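Local atomic coordinates of purine-binding protein BAB2_0673 (Brucella melitensis biovar Abortus, PDB entry 3S99), a protein that binds adenine and probably other purines such as guanine, and may deliver them to an ABC-type uptake system. Residues K202-I205 / I211-Q214; A220-A225 / K241-T246. All blocks are in the same frame, centred on the assembly; numbering follows the deposited sequence.

Contact 1. Residues K202-I205 / I211-Q214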
loop_
_atom_site.group_PDB
_atom_site.type_symbol
_atom_site.label_atom_id
_atom_site.label_comp_id
_atom_site.label_asym_id
_atom_site.label_seq_id
_atom_site.Cartn_x
_atom_site.Cartn_y
_atom_site.Cartn_z
ATOM N N LYS A 202 15.648 -13.956 -0.701
ATOM C CA LYS A 202 16.550 -15.085 -0.670
ATOM C C LYS A 202 17.017 -15.340 0.764
ATOM O O LYS A 202 17.019 -16.473 1.230
ATOM C CB LYS A 202 17.748 -14.847 -1.579
ATOM C CG LYS A 202 17.396 -14.734 -3.074
ATOM C CD LYS A 202 18.652 -14.423 -3.916
ATOM C CE LYS A 202 18.342 -14.106 -5.385
ATOM N NZ LYS A 202 19.586 -13.898 -6.204
ATOM N N ALA A 203 17.401 -14.290 1.478
ATOM C CA ALA A 203 17.818 -14.457 2.862
ATOM C C ALA A 203 16.671 -15.013 3.715
ATOM O O ALA A 203 16.896 -15.869 4.549
ATOM C CB ALA A 203 18.313 -13.153 3.430
ATOM N N LEU A 204 15.442 -14.541 3.509
ATOM C CA LEU A 204 14.312 -15.042 4.329
ATOM C C LEU A 204 13.980 -16.502 4.019
ATOM O O LEU A 204 13.728 -17.280 4.927
ATOM C CB LEU A 204 13.077 -14.149 4.175
ATOM C CG LEU A 204 13.251 -12.754 4.754
ATOM C CD1 LEU A 204 12.131 -11.816 4.226
ATOM C CD2 LEU A 204 13.267 -12.837 6.276
ATOM N N ILE A 205 13.973 -16.868 2.740
ATOM C CA ILE A 205 13.730 -18.256 2.333
ATOM C C ILE A 205 14.873 -19.159 2.796
ATOM O O ILE A 205 14.623 -20.270 3.245
ATOM C CB ILE A 205 13.511 -18.379 0.795
ATOM C CG1 ILE A 205 12.229 -17.626 0.381
ATOM C CG2 ILE A 205 13.377 -19.814 0.378
ATOM C CD1 ILE A 205 12.288 -17.040 -1.028
ATOM N N ILE A 211 6.302 -18.543 3.709
ATOM C CA ILE A 211 5.463 -17.535 3.052
ATOM C C ILE A 211 6.274 -16.233 2.895
ATOM O O ILE A 211 7.031 -15.875 3.788
ATOM C CB ILE A 211 4.152 -17.232 3.881
ATOM C CG1 ILE A 211 3.288 -18.497 4.057
ATOM C CG2 ILE A 211 3.298 -16.145 3.198
ATOM C CD1 ILE A 211 2.353 -18.798 2.872
ATOM N N ILE A 212 6.128 -15.540 1.766
ATOM C CA ILE A 212 6.809 -14.242 1.531
ATOM C C ILE A 212 5.787 -13.145 1.303
ATOM O O ILE A 212 4.783 -13.321 0.595
ATOM C CB ILE A 212 7.773 -14.291 0.339
ATOM C CG1 ILE A 212 9.024 -15.116 0.669
ATOM C CG2 ILE A 212 8.163 -12.877 -0.105
ATOM C CD1 ILE A 212 9.893 -14.571 1.824
ATOM N N THR A 213 6.020 -12.019 1.939
ATOM C CA THR A 213 5.199 -10.866 1.719
ATOM C C THR A 213 6.056 -9.627 1.867
ATOM O O THR A 213 7.129 -9.669 2.505
ATOM C CB THR A 213 4.036 -10.828 2.761
ATOM O OG1 THR A 213 3.063 -9.857 2.350
ATOM C CG2 THR A 213 4.566 -10.475 4.101
ATOM N N GLN A 214 5.556 -8.511 1.368
ATOM C CA GLN A 214 6.383 -7.287 1.287
ATOM C C GLN A 214 5.611 -5.989 1.401
ATOM O O GLN A 214 4.417 -5.949 1.126
ATOM C CB GLN A 214 7.147 -7.252 -0.033
ATOM C CG GLN A 214 6.263 -6.866 -1.210
ATOM C CD GLN A 214 6.908 -7.126 -2.524
ATOM O OE1 GLN A 214 7.389 -8.245 -2.786
ATOM N NE2 GLN A 214 6.904 -6.114 -3.393
#
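The last turn of helix 194-206 lies over strand 211-214, with the CA atoms of Ile-205 and Ile-212 8.0 Å apart, a spacing that side chains alone bridge. Ile-212 does all the reaching from the strand. Its CG1 stands anti to the carbonyl carbon (chi1 -72°), and a second bend at chi2 places CD1 between the two helix residues. There CD1 meets CB of Leu-204 at 4.0 Å, with methyl CD1 of Leu-204 only slightly farther, at 4.3 Å, and CG1 of Ile-205 at 4.1 Å. The two isoleucines cross at about a right angle, CG1 against CG1 at 4.1 Å. This is the helix-on-sheet packing of a beta-alpha-beta crossover: strand 182-187 leads through helix 194-206 into strand 211-214, which runs parallel to 151-156 and 231-236 in the sheet of one lobe. Thr-213 points to the other face of that sheet, where helix 132-146 covers it through Arg-136 and Gln-139. The apolar layer spreads to the neighbouring strands, Leu-204 resting on Ile-155 and Ile-212 on Ala-232, while Ile-205 rests on Ile-230 in the loop before strand 231-236.

Contact 2. Residues A220-A225 / K241-T246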
loop_
_atom_site.group_PDB
_atom_site.type_symbol
_atom_site.label_atom_id
_atom_site.label_comp_id
_atom_site.label_asym_id
_atom_site.label_seq_id
_atom_site.Cartn_x
_atom_site.Cartn_y
_atom_site.Cartn_z
ATOM N N ALA A 220 10.384 -8.161 -7.590
ATOM C CA ALA A 220 11.657 -8.911 -7.381
ATOM C C ALA A 220 11.494 -10.080 -6.396
ATOM O O ALA A 220 11.870 -11.214 -6.705
ATOM C CB ALA A 220 12.761 -7.996 -6.925
ATOM N N ALA A 221 10.909 -9.823 -5.232
ATOM C CA ALA A 221 10.779 -10.875 -4.198
ATOM C C ALA A 221 9.841 -11.999 -4.606
ATOM O O ALA A 221 10.143 -13.165 -4.342
ATOM C CB ALA A 221 10.363 -10.305 -2.849
ATOM N N ILE A 222 8.724 -11.672 -5.259
ATOM C CA ILE A 222 7.769 -12.712 -5.630
ATOM C C ILE A 222 8.293 -13.659 -6.689
ATOM O O ILE A 222 7.934 -14.824 -6.684
ATOM C CB ILE A 222 6.372 -12.149 -6.069
ATOM C CG1 ILE A 222 5.293 -13.212 -5.808
ATOM C CG2 ILE A 222 6.383 -11.657 -7.509
ATOM C CD1 ILE A 222 3.860 -12.756 -5.992
ATOM N N GLN A 223 9.144 -13.165 -7.588
ATOM C CA GLN A 223 9.795 -14.038 -8.563
ATOM C C GLN A 223 10.813 -14.917 -7.860
ATOM O O GLN A 223 10.942 -16.086 -8.209
ATOM C CB GLN A 223 10.480 -13.241 -9.691
ATOM C CG GLN A 223 9.495 -12.535 -10.647
ATOM C CD GLN A 223 10.198 -11.785 -11.780
ATOM O OE1 GLN A 223 10.333 -10.558 -11.742
ATOM N NE2 GLN A 223 10.646 -12.519 -12.781
ATOM N N VAL A 224 11.551 -14.369 -6.891
ATOM C CA VAL A 224 12.485 -15.210 -6.123
ATOM C C VAL A 224 11.700 -16.322 -5.430
ATOM O O VAL A 224 12.062 -17.507 -5.517
ATOM C CB VAL A 224 13.247 -14.422 -5.052
ATOM C CG1 VAL A 224 13.932 -15.382 -4.097
ATOM C CG2 VAL A 224 14.278 -13.427 -5.705
ATOM N N ALA A 225 10.622 -15.936 -4.740
ATOM C CA ALA A 225 9.777 -16.915 -4.063
ATOM C C ALA A 225 9.275 -17.955 -5.072
ATOM O O ALA A 225 9.332 -19.149 -4.809
ATOM C CB ALA A 225 8.604 -16.226 -3.347
ATOM N N LYS A 241 0.999 -13.058 -12.783
ATOM C CA LYS A 241 1.763 -13.424 -13.989
ATOM C C LYS A 241 3.229 -13.725 -13.672
ATOM O O LYS A 241 3.852 -14.515 -14.372
ATOM C CB LYS A 241 1.681 -12.347 -15.087
ATOM N N PHE A 242 3.757 -13.129 -12.597
ATOM C CA PHE A 242 5.139 -13.371 -12.165
ATOM C C PHE A 242 5.293 -14.557 -11.197
ATOM O O PHE A 242 6.406 -14.907 -10.811
ATOM C CB PHE A 242 5.693 -12.080 -11.532
ATOM C CG PHE A 242 5.725 -10.934 -12.477
ATOM C CD1 PHE A 242 6.802 -10.753 -13.333
ATOM C CD2 PHE A 242 4.662 -10.058 -12.550
ATOM C CE1 PHE A 242 6.829 -9.694 -14.205
ATOM C CE2 PHE A 242 4.672 -9.002 -13.423
ATOM C CZ PHE A 242 5.744 -8.815 -14.256
ATOM N N ALA A 243 4.177 -15.172 -10.797
ATOM C CA ALA A 243 4.191 -16.234 -9.800
ATOM C C ALA A 243 2.888 -17.029 -9.932
ATOM O O ALA A 243 2.107 -17.082 -8.986
ATOM C CB ALA A 243 4.331 -15.636 -8.378
ATOM N N PRO A 244 2.652 -17.631 -11.113
ATOM C CA PRO A 244 1.339 -18.161 -11.468
ATOM C C PRO A 244 0.854 -19.268 -10.548
ATOM O O PRO A 244 -0.326 -19.344 -10.279
ATOM C CB PRO A 244 1.523 -18.704 -12.905
ATOM C CG PRO A 244 2.858 -18.272 -13.361
ATOM C CD PRO A 244 3.666 -17.890 -12.153
ATOM N N ASP A 245 1.751 -20.123 -10.084
ATOM C CA ASP A 245 1.361 -21.190 -9.196
ATOM C C ASP A 245 1.706 -20.914 -7.732
ATOM O O ASP A 245 1.451 -21.768 -6.887
ATOM C CB ASP A 245 1.928 -22.546 -9.658
ATOM C CG ASP A 245 3.446 -22.581 -9.707
ATOM O OD1 ASP A 245 4.102 -21.524 -9.686
ATOM O OD2 ASP A 245 3.990 -23.695 -9.787
ATOM N N THR A 246 2.234 -19.723 -7.405
ATOM C CA THR A 246 2.604 -19.472 -6.002
ATOM C C THR A 246 2.024 -18.205 -5.377
ATOM O O THR A 246 2.001 -18.098 -4.149
ATOM C CB THR A 246 4.127 -19.490 -5.796
ATOM O OG1 THR A 246 4.735 -18.575 -6.708
ATOM C CG2 THR A 246 4.688 -20.908 -6.005
HETATM O O HOH W 1 5.775 -16.826 -5.106
#
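Helix 220-227, which follows the adenine-binding loop bearing His-215 and Asp-217, is flanked here by the connection from strand 231-236 to strand 247-253. Ile-222 fills the middle. With CG1 anti to the backbone N (chi1 -154°) and the chain extended to CD1, its long branch lies along the methyl of Ala-243, CG1 3.7 Å and CD1 3.8 Å from Ala-243 CB. The short branch, CG2, meets Phe-242 CB at 4.1 Å. One residue on, Gln-223, extended beyond CG, passes obliquely across Phe-242, and its amide carbon CD comes within 3.9 Å of ring atom CD1; amide and ring planes are 50° apart. The Phe-242 ring also meets that of Phe-40, in the part of the chain after strand 27-32. Beyond Ala-243 the loop folds into a type I beta turn, Thr-246 N bonded to Ala-243 O, with Pro-244 and Asp-245 at its corners. A water spans the two segments, 2.6 Å from Thr-246 OG1 and giving a weak bond to Ile-222 O at 3.3 Å. Ile-222 and Ala-225 rest on Ala-232, and helix 220-227 is the crossover helix of beta-alpha-beta unit 211-214/231-236, as in the alpha/beta lobes of periplasmic-type binding proteins.

In the fold
Following the chain from the N terminus, the first of these segments lies on helix 194-206, and contact 1 closes the short loop into strand 211-214. The chain then passes His-215 and Asp-217 of the adenine pocket into helix 220-227. Contact 2 closes a longer loop, which contains strand 231-236 and returns to the flank of that helix. The closures run in series, neither nesting nor crossing. They meet chiefly through neighbouring helices: Ile-205 CD1 packs on Val-224 CG1 at 3.9 Å and Lys-202 CG on that methyl at 3.7 Å, while Gln-214 OE1 packs on Ala-221 CB at 3.6 Å. Helices 194-206 and 220-227 are joined to each other, to the sheet, and to the 241-246 loop.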